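Side-chain contacts in mercuric reductase (Metallosphaera sedula, PDB 4YWO), which probably reduces mercuric ions to elemental mercury at the expense of NADPH, working as an FAD-dependent homodimer: residues A29-A34 / V39-I44; Y23-F28 / M312-A317; L373-S376 / K380-I383; A221-E226 / S386-V391. One frame throughout, in Å; residues are numbered along the deposited sequence.

In the fold
Near the N terminus, interaction 1 closes a short turn, holding helix 25-36 to strand 42-45 within the FAD-binding part of the chain. It lies inside the much longer loop closed by interaction 2, which brings the beginning of the same helix to the beginning of helix 314-330 beside the cofactor; L43 touches Y23 where the two meet. Interaction 4 opens within that long loop but closes only after it, so interactions 2 and 4 cross along the chain; it ties helix 215-227 to the dimerisation domain. Interaction 3, a short turn between the end of strand 368-374 and helix 379-383, falls wholly within interaction 4's loop and adjoins it through the neighbouring strands 368-374 and 390-396.

Interaction 1: A29-A34 / V39-I44; sequences AAMIKA and VKPVLI
M31 and A34 of helix segment 29-34 face V39, P41 and L43, as the chain turns back and enters strand 42-45. The backbones are closest at the turn, where the CA atoms of A34 and V39 are 5.1 Å apart, and spread to 6.5 Å between the CA atoms of M31 and P41. A single backbone bond joins them: V39 N donates to A34 O at 2.9 Å and nearly straight (164°). The amide thus reaches back five residues and fastens the incoming chain to the last turns of the helix.

Beyond the turn the contact is apolar. The small CB of A34 lets the P41 ring come close, with P41 CG 3.8 Å from A34 CB. M31 lies across the same ring, its CG 4.0 Å from P41 CG. With CG anti to the backbone N (chi1 179°), M31 runs past the proline, and its SD arrives 4.2 Å from L43 CD2. The flexible thioether suits this crossing of two differently shaped neighbours, a compact ring and a branched leucine tip. V113 covers both M31 and L43, while I20 of the central strand touches P41 and L43. This is the second half of the beta-alpha-beta unit formed by strand 16-21, helix 25-36 and strand 42-45, the opening unit of a Rossmann-type FAD-binding fold.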
# COMPACT_ATOMS: atom_id res chain seq x y z
N ALA A 29 -25.72 3.05 -1.53
CA ALA A 29 -25.12 4.13 -2.26
C ALA A 29 -26.20 4.93 -2.99
O ALA A 29 -26.18 6.17 -2.94
CB ALA A 29 -24.09 3.61 -3.17
N ALA A 30 -27.21 4.22 -3.57
CA ALA A 30 -28.30 4.92 -4.21
C ALA A 30 -29.09 5.71 -3.22
O ALA A 30 -29.52 6.82 -3.56
CB ALA A 30 -29.19 3.88 -4.94
N MET A 31 -29.35 5.21 -2.03
CA MET A 31 -30.14 5.86 -1.04
C MET A 31 -29.46 7.17 -0.64
O MET A 31 -30.13 8.24 -0.46
CB MET A 31 -30.35 5.04 0.16
CG MET A 31 -31.16 5.75 1.22
SD MET A 31 -30.88 5.06 2.85
CE MET A 31 -29.14 5.08 3.24
N ILE A 32 -28.18 7.07 -0.49
CA ILE A 32 -27.39 8.24 -0.03
C ILE A 32 -27.38 9.32 -1.10
O ILE A 32 -27.68 10.50 -0.79
CB ILE A 32 -25.99 7.84 0.39
CG1 ILE A 32 -26.11 6.96 1.59
CG2 ILE A 32 -25.12 9.14 0.60
CD1 ILE A 32 -24.79 6.33 1.98
N LYS A 33 -27.09 8.94 -2.32
CA LYS A 33 -27.14 9.82 -3.43
C LYS A 33 -28.48 10.47 -3.59
O LYS A 33 -28.55 11.65 -3.95
CB LYS A 33 -26.76 9.18 -4.69
CG LYS A 33 -26.72 10.09 -5.89
CD LYS A 33 -25.72 11.21 -5.59
CE LYS A 33 -24.96 11.56 -6.86
NZ LYS A 33 -23.67 12.31 -6.64
N ALA A 34 -29.54 9.70 -3.42
CA ALA A 34 -30.87 10.29 -3.56
C ALA A 34 -31.09 11.44 -2.51
O ALA A 34 -31.59 12.53 -2.90
CB ALA A 34 -31.92 9.19 -3.39
N VAL A 39 -34.07 13.94 -2.63
CA VAL A 39 -35.16 12.99 -2.77
C VAL A 39 -35.15 11.96 -1.62
O VAL A 39 -34.12 11.38 -1.29
CB VAL A 39 -35.01 12.24 -4.16
CG1 VAL A 39 -35.94 11.04 -4.23
CG2 VAL A 39 -35.24 13.20 -5.35
N LYS A 40 -36.31 11.70 -1.07
CA LYS A 40 -36.54 10.67 -0.12
C LYS A 40 -36.99 9.40 -0.88
O LYS A 40 -38.13 9.27 -1.33
CB LYS A 40 -37.60 11.05 0.87
CG LYS A 40 -37.79 10.02 1.95
CD LYS A 40 -39.03 10.35 2.73
CE LYS A 40 -39.37 9.24 3.67
NZ LYS A 40 -40.46 9.74 4.56
N PRO A 41 -36.07 8.42 -1.00
CA PRO A 41 -36.47 7.25 -1.76
C PRO A 41 -37.20 6.24 -0.98
O PRO A 41 -37.14 6.22 0.26
CB PRO A 41 -35.10 6.63 -2.19
CG PRO A 41 -34.14 7.08 -1.12
CD PRO A 41 -34.68 8.38 -0.53
N VAL A 42 -37.86 5.32 -1.67
CA VAL A 42 -38.37 4.15 -1.04
C VAL A 42 -37.26 3.10 -1.25
O VAL A 42 -36.74 2.96 -2.35
CB VAL A 42 -39.66 3.64 -1.72
CG1 VAL A 42 -40.11 2.39 -1.03
CG2 VAL A 42 -40.74 4.70 -1.72
N LEU A 43 -36.89 2.41 -0.20
CA LEU A 43 -35.80 1.39 -0.25
C LEU A 43 -36.39 0.08 0.18
O LEU A 43 -36.97 -0.05 1.32
CB LEU A 43 -34.67 1.82 0.72
CG LEU A 43 -33.51 0.82 0.86
CD1 LEU A 43 -32.80 0.67 -0.44
CD2 LEU A 43 -32.55 1.37 1.90
N ILE A 44 -36.38 -0.90 -0.74
CA ILE A 44 -37.01 -2.14 -0.48
C ILE A 44 -36.00 -3.24 -0.48
O ILE A 44 -35.29 -3.36 -1.46
CB ILE A 44 -38.04 -2.44 -1.60
CG1 ILE A 44 -39.00 -1.32 -1.77
CG2 ILE A 44 -38.81 -3.78 -1.31
CD1 ILE A 44 -39.90 -1.27 -3.00

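Interaction 2: Y23-F28 / M312-A317; sequences YGAAGF and MLEALA. With FAD (flavin-adenine dinucleotide), chain B.
A25 and A26, in the first turn of helix 25-36, are met by E314 and A317 at the start of helix 314-330, with FAD beside both. Along the latter segment, M312 comes first, its CB beside the ribityl oxygen O3' of FAD. L313 follows at the N-cap position, and its CD2 approaches the flavin O2 at 3.7 Å. E314 N donates to that same FAD O2 at 2.9 Å (152°), so the helix start faces a flavin carbonyl. With CG turned opposite the backbone N (chi1 -173°), E314 lays CG against A25 CB at 4.0 Å; F437 of the second subunit packs on this glutamate. A317, one turn on, rests its CB 4.1 Å from A25 CB and its carbonyl O 3.4 Å from A26 CB. Small methyl side chains suit this close approach of the two helices, and A317 CB also borders phosphate oxygen O2P of FAD. On the other helix, A26 N donates to FAD O1P at 3.2 Å, and G24, lacking a side chain, lets FAD O1A come 3.3 Å from its CA. Backbone amides meeting the diphosphate at a glycine-rich strand-turn-helix are the hallmark of the Rossmann dinucleotide site, here consistent with a GxGxxG motif.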
# COMPACT_ATOMS: atom_id res chain seq x y z
N TYR A 23 -30.93 -3.62 -0.59
CA TYR A 23 -30.27 -2.75 0.39
C TYR A 23 -28.86 -3.22 0.84
O TYR A 23 -28.52 -3.31 2.02
CB TYR A 23 -31.20 -2.40 1.55
CG TYR A 23 -31.88 -3.44 2.36
CD1 TYR A 23 -31.37 -4.73 2.57
CD2 TYR A 23 -33.12 -3.12 2.91
CE1 TYR A 23 -32.02 -5.63 3.39
CE2 TYR A 23 -33.77 -4.05 3.74
CZ TYR A 23 -33.26 -5.31 3.94
OH TYR A 23 -33.91 -6.23 4.73
N GLY A 24 -28.15 -3.71 -0.17
CA GLY A 24 -26.71 -3.95 -0.10
C GLY A 24 -25.92 -2.70 -0.46
O GLY A 24 -26.38 -1.56 -0.38
N ALA A 25 -24.70 -2.89 -0.88
CA ALA A 25 -23.77 -1.81 -1.19
C ALA A 25 -24.30 -0.86 -2.27
O ALA A 25 -24.29 0.36 -2.10
CB ALA A 25 -22.45 -2.45 -1.72
N ALA A 26 -24.82 -1.42 -3.37
CA ALA A 26 -25.39 -0.59 -4.43
C ALA A 26 -26.61 0.21 -3.94
O ALA A 26 -26.78 1.39 -4.27
CB ALA A 26 -25.67 -1.39 -5.67
N GLY A 27 -27.55 -0.48 -3.25
CA GLY A 27 -28.75 0.15 -2.83
C GLY A 27 -28.53 1.23 -1.78
O GLY A 27 -29.15 2.31 -1.83
N PHE A 28 -27.59 0.95 -0.89
CA PHE A 28 -27.21 2.02 0.04
C PHE A 28 -26.60 3.24 -0.58
O PHE A 28 -26.95 4.40 -0.17
CB PHE A 28 -26.27 1.52 1.19
CG PHE A 28 -27.03 1.15 2.42
CD1 PHE A 28 -27.65 -0.08 2.53
CD2 PHE A 28 -27.18 2.04 3.47
CE1 PHE A 28 -28.37 -0.45 3.65
CE2 PHE A 28 -27.92 1.69 4.58
CZ PHE A 28 -28.51 0.46 4.71
N MET A 312 -17.90 -8.38 -9.85
CA MET A 312 -18.62 -8.38 -8.60
C MET A 312 -17.68 -7.85 -7.51
O MET A 312 -16.86 -8.61 -6.93
CB MET A 312 -19.28 -9.73 -8.31
CG MET A 312 -20.34 -9.97 -9.42
SD MET A 312 -21.20 -11.47 -9.10
CE MET A 312 -22.35 -11.65 -10.51
N LEU A 313 -17.82 -6.59 -7.21
CA LEU A 313 -16.94 -5.91 -6.27
C LEU A 313 -17.74 -4.92 -5.47
O LEU A 313 -18.53 -4.14 -6.08
CB LEU A 313 -15.89 -5.16 -7.06
CG LEU A 313 -14.89 -6.00 -7.89
CD1 LEU A 313 -14.24 -5.16 -8.97
CD2 LEU A 313 -13.79 -6.49 -6.95
N GLU A 314 -17.44 -4.76 -4.19
CA GLU A 314 -18.15 -3.83 -3.37
C GLU A 314 -17.99 -2.40 -3.80
O GLU A 314 -18.95 -1.61 -3.86
CB GLU A 314 -17.76 -4.04 -1.91
CG GLU A 314 -18.57 -3.22 -0.95
CD GLU A 314 -18.05 -1.77 -0.76
OE1 GLU A 314 -16.97 -1.33 -1.25
OE2 GLU A 314 -18.77 -0.94 -0.14
N ALA A 315 -16.74 -1.95 -4.12
CA ALA A 315 -16.55 -0.58 -4.42
C ALA A 315 -17.21 -0.19 -5.75
O ALA A 315 -17.69 0.94 -5.93
CB ALA A 315 -14.99 -0.29 -4.50
N LEU A 316 -17.22 -1.13 -6.69
CA LEU A 316 -17.89 -0.92 -8.01
C LEU A 316 -19.44 -0.90 -7.80
O LEU A 316 -20.10 -0.01 -8.36
CB LEU A 316 -17.55 -2.03 -8.97
CG LEU A 316 -18.16 -1.84 -10.34
CD1 LEU A 316 -17.78 -0.54 -11.02
CD2 LEU A 316 -17.84 -3.06 -11.25
N ALA A 317 -19.92 -1.78 -6.93
CA ALA A 317 -21.41 -1.78 -6.68
C ALA A 317 -21.83 -0.42 -6.10
O ALA A 317 -22.79 0.19 -6.58
CB ALA A 317 -21.79 -2.94 -5.77
PA FAD B . -26.19 -7.30 -2.64
O1A FAD B . -25.45 -6.62 -1.51
O2A FAD B . -26.43 -8.79 -2.58
O5B FAD B . -27.61 -6.57 -2.82
C5B FAD B . -28.82 -7.32 -2.87
C4B FAD B . -29.66 -7.03 -1.63
O4B FAD B . -30.97 -6.64 -2.02
C3B FAD B . -29.78 -8.26 -0.75
O3B FAD B . -29.23 -7.99 0.55
C2B FAD B . -31.26 -8.56 -0.64
O2B FAD B . -31.67 -8.48 0.73
C1B FAD B . -31.97 -7.50 -1.46
N9A FAD B . -32.75 -8.15 -2.55
C8A FAD B . -32.27 -9.04 -3.43
N7A FAD B . -33.24 -9.44 -4.30
C5A FAD B . -34.37 -8.79 -3.96
C6A FAD B . -35.76 -8.75 -4.46
N6A FAD B . -36.15 -9.50 -5.52
N1A FAD B . -36.64 -7.93 -3.83
C2A FAD B . -36.26 -7.18 -2.78
N3A FAD B . -35.02 -7.17 -2.27
C4A FAD B . -34.04 -7.94 -2.81
N1 FAD B . -15.92 -7.63 -3.11
C2 FAD B . -14.85 -6.83 -2.89
O2 FAD B . -14.78 -5.75 -3.50
N3 FAD B . -13.87 -7.16 -2.03
C4 FAD B . -13.87 -8.30 -1.33
O4 FAD B . -12.94 -8.57 -0.54
C4X FAD B . -15.01 -9.23 -1.52
N5 FAD B . -15.09 -10.40 -0.85
C5X FAD B . -16.14 -11.24 -1.04
C6 FAD B . -16.21 -12.44 -0.34
C7 FAD B . -17.28 -13.30 -0.53
C7M FAD B . -17.35 -14.60 0.22
C8 FAD B . -18.37 -12.94 -1.48
C8M FAD B . -19.53 -13.87 -1.68
C9 FAD B . -18.31 -11.74 -2.18
C9A FAD B . -17.23 -10.88 -1.99
N10 FAD B . -17.17 -9.66 -2.69
C10 FAD B . -16.06 -8.82 -2.47
C1' FAD B . -18.22 -9.28 -3.64
C2' FAD B . -19.13 -8.24 -2.99
O2' FAD B . -19.57 -8.72 -1.71
C3' FAD B . -20.34 -7.95 -3.86
O3' FAD B . -19.90 -7.62 -5.19
C4' FAD B . -21.16 -6.79 -3.30
O4' FAD B . -21.76 -7.19 -2.06
C5' FAD B . -22.25 -6.36 -4.28
O5' FAD B . -23.30 -5.72 -3.56
P FAD B . -24.75 -5.53 -4.24
O1P FAD B . -25.51 -4.51 -3.43
O2P FAD B . -24.55 -5.32 -5.72
O3P FAD B . -25.44 -6.96 -4.02

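Interaction 3: L373-S376 / K380-I383; sequences LPMS and KAEI
M375 reaches A381 across the turn that links strand 368-374 to helix 379-383, and its side chain can be followed atom by atom. CB lies 3.4 Å from R387 O, a carbonyl of the next loop. CG is anti to the backbone N (chi1 -166°) and meets A381 CB at 3.8 Å. Bends at chi2 and chi3 then fold the chain so that SD stays equally near A381 CB, and the terminal CE goes on to V391 CG2, 3.8 Å away. An unbranched, pliable methionine can fit such a curved path, while the lone methyl of A381 is short enough to sit also 3.4 Å from M375 O.

The other meeting is polar. E382, extended beyond CG, brings OE2 within 2.8 Å of S376 O. Both are formally acceptors, so the approach would be unfavourable for a charged carboxylate; it is consistent with a protonated acid, although this is not established. R387 also touches E382.

M375 and L373 pair through their backbones with G389 and V391 of the adjoining strand region. L373 packs on helix 442-449, and helix 379-383 faces the second subunit, where I383 O accepts a hydrogen bond from R63 of that subunit.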
# COMPACT_ATOMS: atom_id res chain seq x y z
N LEU A 373 8.42 -7.14 -14.03
CA LEU A 373 9.47 -7.00 -13.02
C LEU A 373 9.28 -8.13 -11.97
O LEU A 373 8.18 -8.25 -11.36
CB LEU A 373 9.29 -5.69 -12.27
CG LEU A 373 10.33 -5.35 -11.20
CD1 LEU A 373 11.56 -4.77 -11.81
CD2 LEU A 373 9.72 -4.38 -10.16
N PRO A 374 10.28 -8.97 -11.67
CA PRO A 374 10.14 -9.92 -10.57
C PRO A 374 10.12 -9.26 -9.22
O PRO A 374 10.95 -8.35 -8.98
CB PRO A 374 11.42 -10.77 -10.65
CG PRO A 374 12.29 -10.08 -11.56
CD PRO A 374 11.62 -9.03 -12.33
N MET A 375 9.30 -9.76 -8.29
CA MET A 375 9.32 -9.21 -6.98
C MET A 375 10.64 -9.45 -6.22
O MET A 375 11.01 -8.68 -5.37
CB MET A 375 8.15 -9.89 -6.25
CG MET A 375 7.70 -9.34 -5.01
SD MET A 375 7.29 -7.56 -4.93
CE MET A 375 5.93 -7.23 -5.90
N SER A 376 11.39 -10.44 -6.63
CA SER A 376 12.66 -10.76 -6.03
C SER A 376 13.64 -9.61 -6.24
O SER A 376 14.56 -9.56 -5.41
CB SER A 376 13.16 -12.10 -6.66
OG SER A 376 13.44 -11.92 -7.98
N LYS A 380 12.27 -3.96 -0.83
CA LYS A 380 11.48 -4.22 0.34
C LYS A 380 11.04 -5.69 0.42
O LYS A 380 10.91 -6.27 1.46
CB LYS A 380 10.23 -3.28 0.39
CG LYS A 380 9.42 -3.40 1.67
CD LYS A 380 10.31 -3.14 2.91
CE LYS A 380 9.64 -2.82 4.23
NZ LYS A 380 8.94 -1.50 4.17
N ALA A 381 10.77 -6.29 -0.74
CA ALA A 381 10.34 -7.71 -0.80
C ALA A 381 11.47 -8.62 -0.28
O ALA A 381 11.22 -9.58 0.49
CB ALA A 381 9.93 -8.11 -2.20
N GLU A 382 12.73 -8.26 -0.54
CA GLU A 382 13.86 -8.96 0.05
C GLU A 382 13.96 -8.77 1.56
O GLU A 382 14.15 -9.73 2.36
CB GLU A 382 15.14 -8.50 -0.71
CG GLU A 382 15.10 -8.70 -2.23
CD GLU A 382 16.21 -8.01 -3.08
OE1 GLU A 382 17.36 -8.06 -2.59
OE2 GLU A 382 15.89 -7.40 -4.19
N ILE A 383 13.74 -7.54 2.00
CA ILE A 383 13.83 -7.19 3.42
C ILE A 383 12.80 -7.92 4.30
O ILE A 383 13.12 -8.41 5.39
CB ILE A 383 13.71 -5.65 3.61
CG1 ILE A 383 14.94 -4.94 3.05
CG2 ILE A 383 13.47 -5.23 5.09
CD1 ILE A 383 14.76 -3.45 2.87

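Interaction 4: A221-E226 / S386-V391; sequences ARRIME and SRLGFV
On the helix whose R223 and I224 meet L388, the guanidinium NH1 of R222 is gripped by two acceptors. One is E226 OE2, one helical turn on, at 3.0 Å in a salt bridge that is nearly straight (158°). The oxygen lies at the guanidinium edge, in its plane, and is approached on its syn side, although NH1 stands 31° out of the carboxylate plane. The other acceptor is V232 O, so the arginine also reaches the strand that follows its helix.

The contact itself is made by a leucine whose two methyls part between neighbouring residues of the helix. L388 CD1 lies 4.1 Å from R223 CB, and L388 CD2 lies 4.3 Å from I224 CG1. With CG anti to the backbone N (chi1 -178°), L388 projects towards the helix and its branched tip can serve both. R223 suits the margin: its aliphatic root supplies the apolar surface, while its extended chain carries the charge away to a salt bridge with E220. I224, buried, continues the apolar patch inward to P349 and V406, and V406 also touches L388 itself. Next along the chain, G389 has a positive phi, readily adopted by a residue without a side chain, as the loop turns into strand 390-396. F390 then lies against E216 and E220 of the same helix.

The contact joins two domains away from the flavin. Helix 215-227 belongs to the Rossmann-type layer around strands 176-180, 199-203 and 231-233, probably the NADPH-binding domain as in relatives, and L388 joins it to the antiparallel sheet of the dimerisation domain.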
# COMPACT_ATOMS: atom_id res chain seq x y z
N ALA A 221 -0.64 -18.35 -8.58
CA ALA A 221 -1.82 -18.85 -7.82
C ALA A 221 -1.56 -20.31 -7.41
O ALA A 221 -1.77 -20.70 -6.24
CB ALA A 221 -3.08 -18.68 -8.60
N ARG A 222 -1.07 -21.13 -8.36
CA ARG A 222 -0.75 -22.48 -8.01
C ARG A 222 0.30 -22.64 -6.96
O ARG A 222 0.18 -23.44 -6.00
CB ARG A 222 -0.48 -23.30 -9.31
CG ARG A 222 -0.26 -24.72 -8.90
CD ARG A 222 0.34 -25.67 -9.93
NE ARG A 222 -0.68 -26.09 -10.80
CZ ARG A 222 -1.41 -27.17 -10.68
NH1 ARG A 222 -1.21 -28.07 -9.71
NH2 ARG A 222 -2.26 -27.42 -11.61
N ARG A 223 1.38 -21.84 -7.05
CA ARG A 223 2.46 -21.87 -6.11
C ARG A 223 2.02 -21.46 -4.71
O ARG A 223 2.44 -22.08 -3.70
CB ARG A 223 3.57 -20.93 -6.52
CG ARG A 223 4.23 -21.40 -7.77
CD ARG A 223 5.29 -20.38 -8.09
NE ARG A 223 6.18 -20.84 -9.16
CZ ARG A 223 6.79 -20.04 -9.98
NH1 ARG A 223 6.72 -18.72 -9.85
NH2 ARG A 223 7.56 -20.56 -10.95
N ILE A 224 1.15 -20.43 -4.67
CA ILE A 224 0.60 -19.94 -3.40
C ILE A 224 -0.18 -21.01 -2.74
O ILE A 224 -0.01 -21.27 -1.54
CB ILE A 224 -0.18 -18.65 -3.57
CG1 ILE A 224 0.82 -17.56 -4.05
CG2 ILE A 224 -0.83 -18.22 -2.24
CD1 ILE A 224 0.14 -16.33 -4.66
N MET A 225 -1.06 -21.65 -3.49
CA MET A 225 -1.81 -22.76 -2.90
C MET A 225 -0.97 -23.94 -2.40
O MET A 225 -1.15 -24.41 -1.26
CB MET A 225 -2.83 -23.23 -3.88
CG MET A 225 -3.96 -22.27 -4.28
SD MET A 225 -5.02 -21.74 -2.91
CE MET A 225 -4.20 -20.20 -2.41
N GLU A 226 -0.04 -24.33 -3.25
CA GLU A 226 0.84 -25.46 -2.92
C GLU A 226 1.72 -25.16 -1.80
O GLU A 226 1.95 -26.10 -0.94
CB GLU A 226 1.57 -25.93 -4.17
CG GLU A 226 0.56 -26.58 -5.15
CD GLU A 226 1.17 -27.12 -6.46
OE1 GLU A 226 2.33 -26.75 -6.77
OE2 GLU A 226 0.44 -27.86 -7.22
N SER A 386 9.60 -11.78 1.28
CA SER A 386 8.40 -12.04 0.46
C SER A 386 8.72 -11.86 -0.99
O SER A 386 8.24 -11.00 -1.71
CB SER A 386 7.25 -11.12 0.94
OG SER A 386 6.05 -11.61 0.33
N ARG A 387 9.64 -12.71 -1.45
CA ARG A 387 10.19 -12.52 -2.78
C ARG A 387 9.35 -13.13 -3.91
O ARG A 387 9.59 -12.75 -5.06
CB ARG A 387 11.61 -13.16 -2.87
CG ARG A 387 12.61 -12.45 -1.96
CD ARG A 387 13.90 -13.21 -2.07
NE ARG A 387 15.05 -12.51 -1.60
CZ ARG A 387 15.47 -12.38 -0.36
NH1 ARG A 387 14.71 -12.76 0.72
NH2 ARG A 387 16.69 -11.77 -0.21
N LEU A 388 8.35 -13.98 -3.63
CA LEU A 388 7.51 -14.54 -4.65
C LEU A 388 6.64 -13.44 -5.29
O LEU A 388 6.13 -12.57 -4.55
CB LEU A 388 6.64 -15.62 -4.06
CG LEU A 388 5.73 -16.32 -5.08
CD1 LEU A 388 5.48 -17.79 -4.78
CD2 LEU A 388 4.42 -15.60 -5.26
N GLY A 389 6.58 -13.41 -6.59
CA GLY A 389 5.67 -12.52 -7.28
C GLY A 389 6.27 -11.72 -8.37
O GLY A 389 7.41 -11.92 -8.78
N PHE A 390 5.50 -10.76 -8.82
CA PHE A 390 5.84 -9.93 -9.93
C PHE A 390 4.98 -8.71 -10.04
O PHE A 390 3.91 -8.62 -9.41
CB PHE A 390 5.74 -10.71 -11.29
CG PHE A 390 4.33 -11.05 -11.67
CD1 PHE A 390 3.52 -10.14 -12.36
CD2 PHE A 390 3.69 -12.16 -11.13
CE1 PHE A 390 2.16 -10.42 -12.59
CE2 PHE A 390 2.37 -12.45 -11.38
CZ PHE A 390 1.58 -11.58 -12.07
N VAL A 391 5.42 -7.77 -10.86
CA VAL A 391 4.58 -6.61 -11.26
C VAL A 391 4.63 -6.54 -12.79
O VAL A 391 5.73 -6.52 -13.39
CB VAL A 391 4.99 -5.28 -10.60
CG1 VAL A 391 4.04 -4.21 -11.01
CG2 VAL A 391 4.94 -5.45 -9.14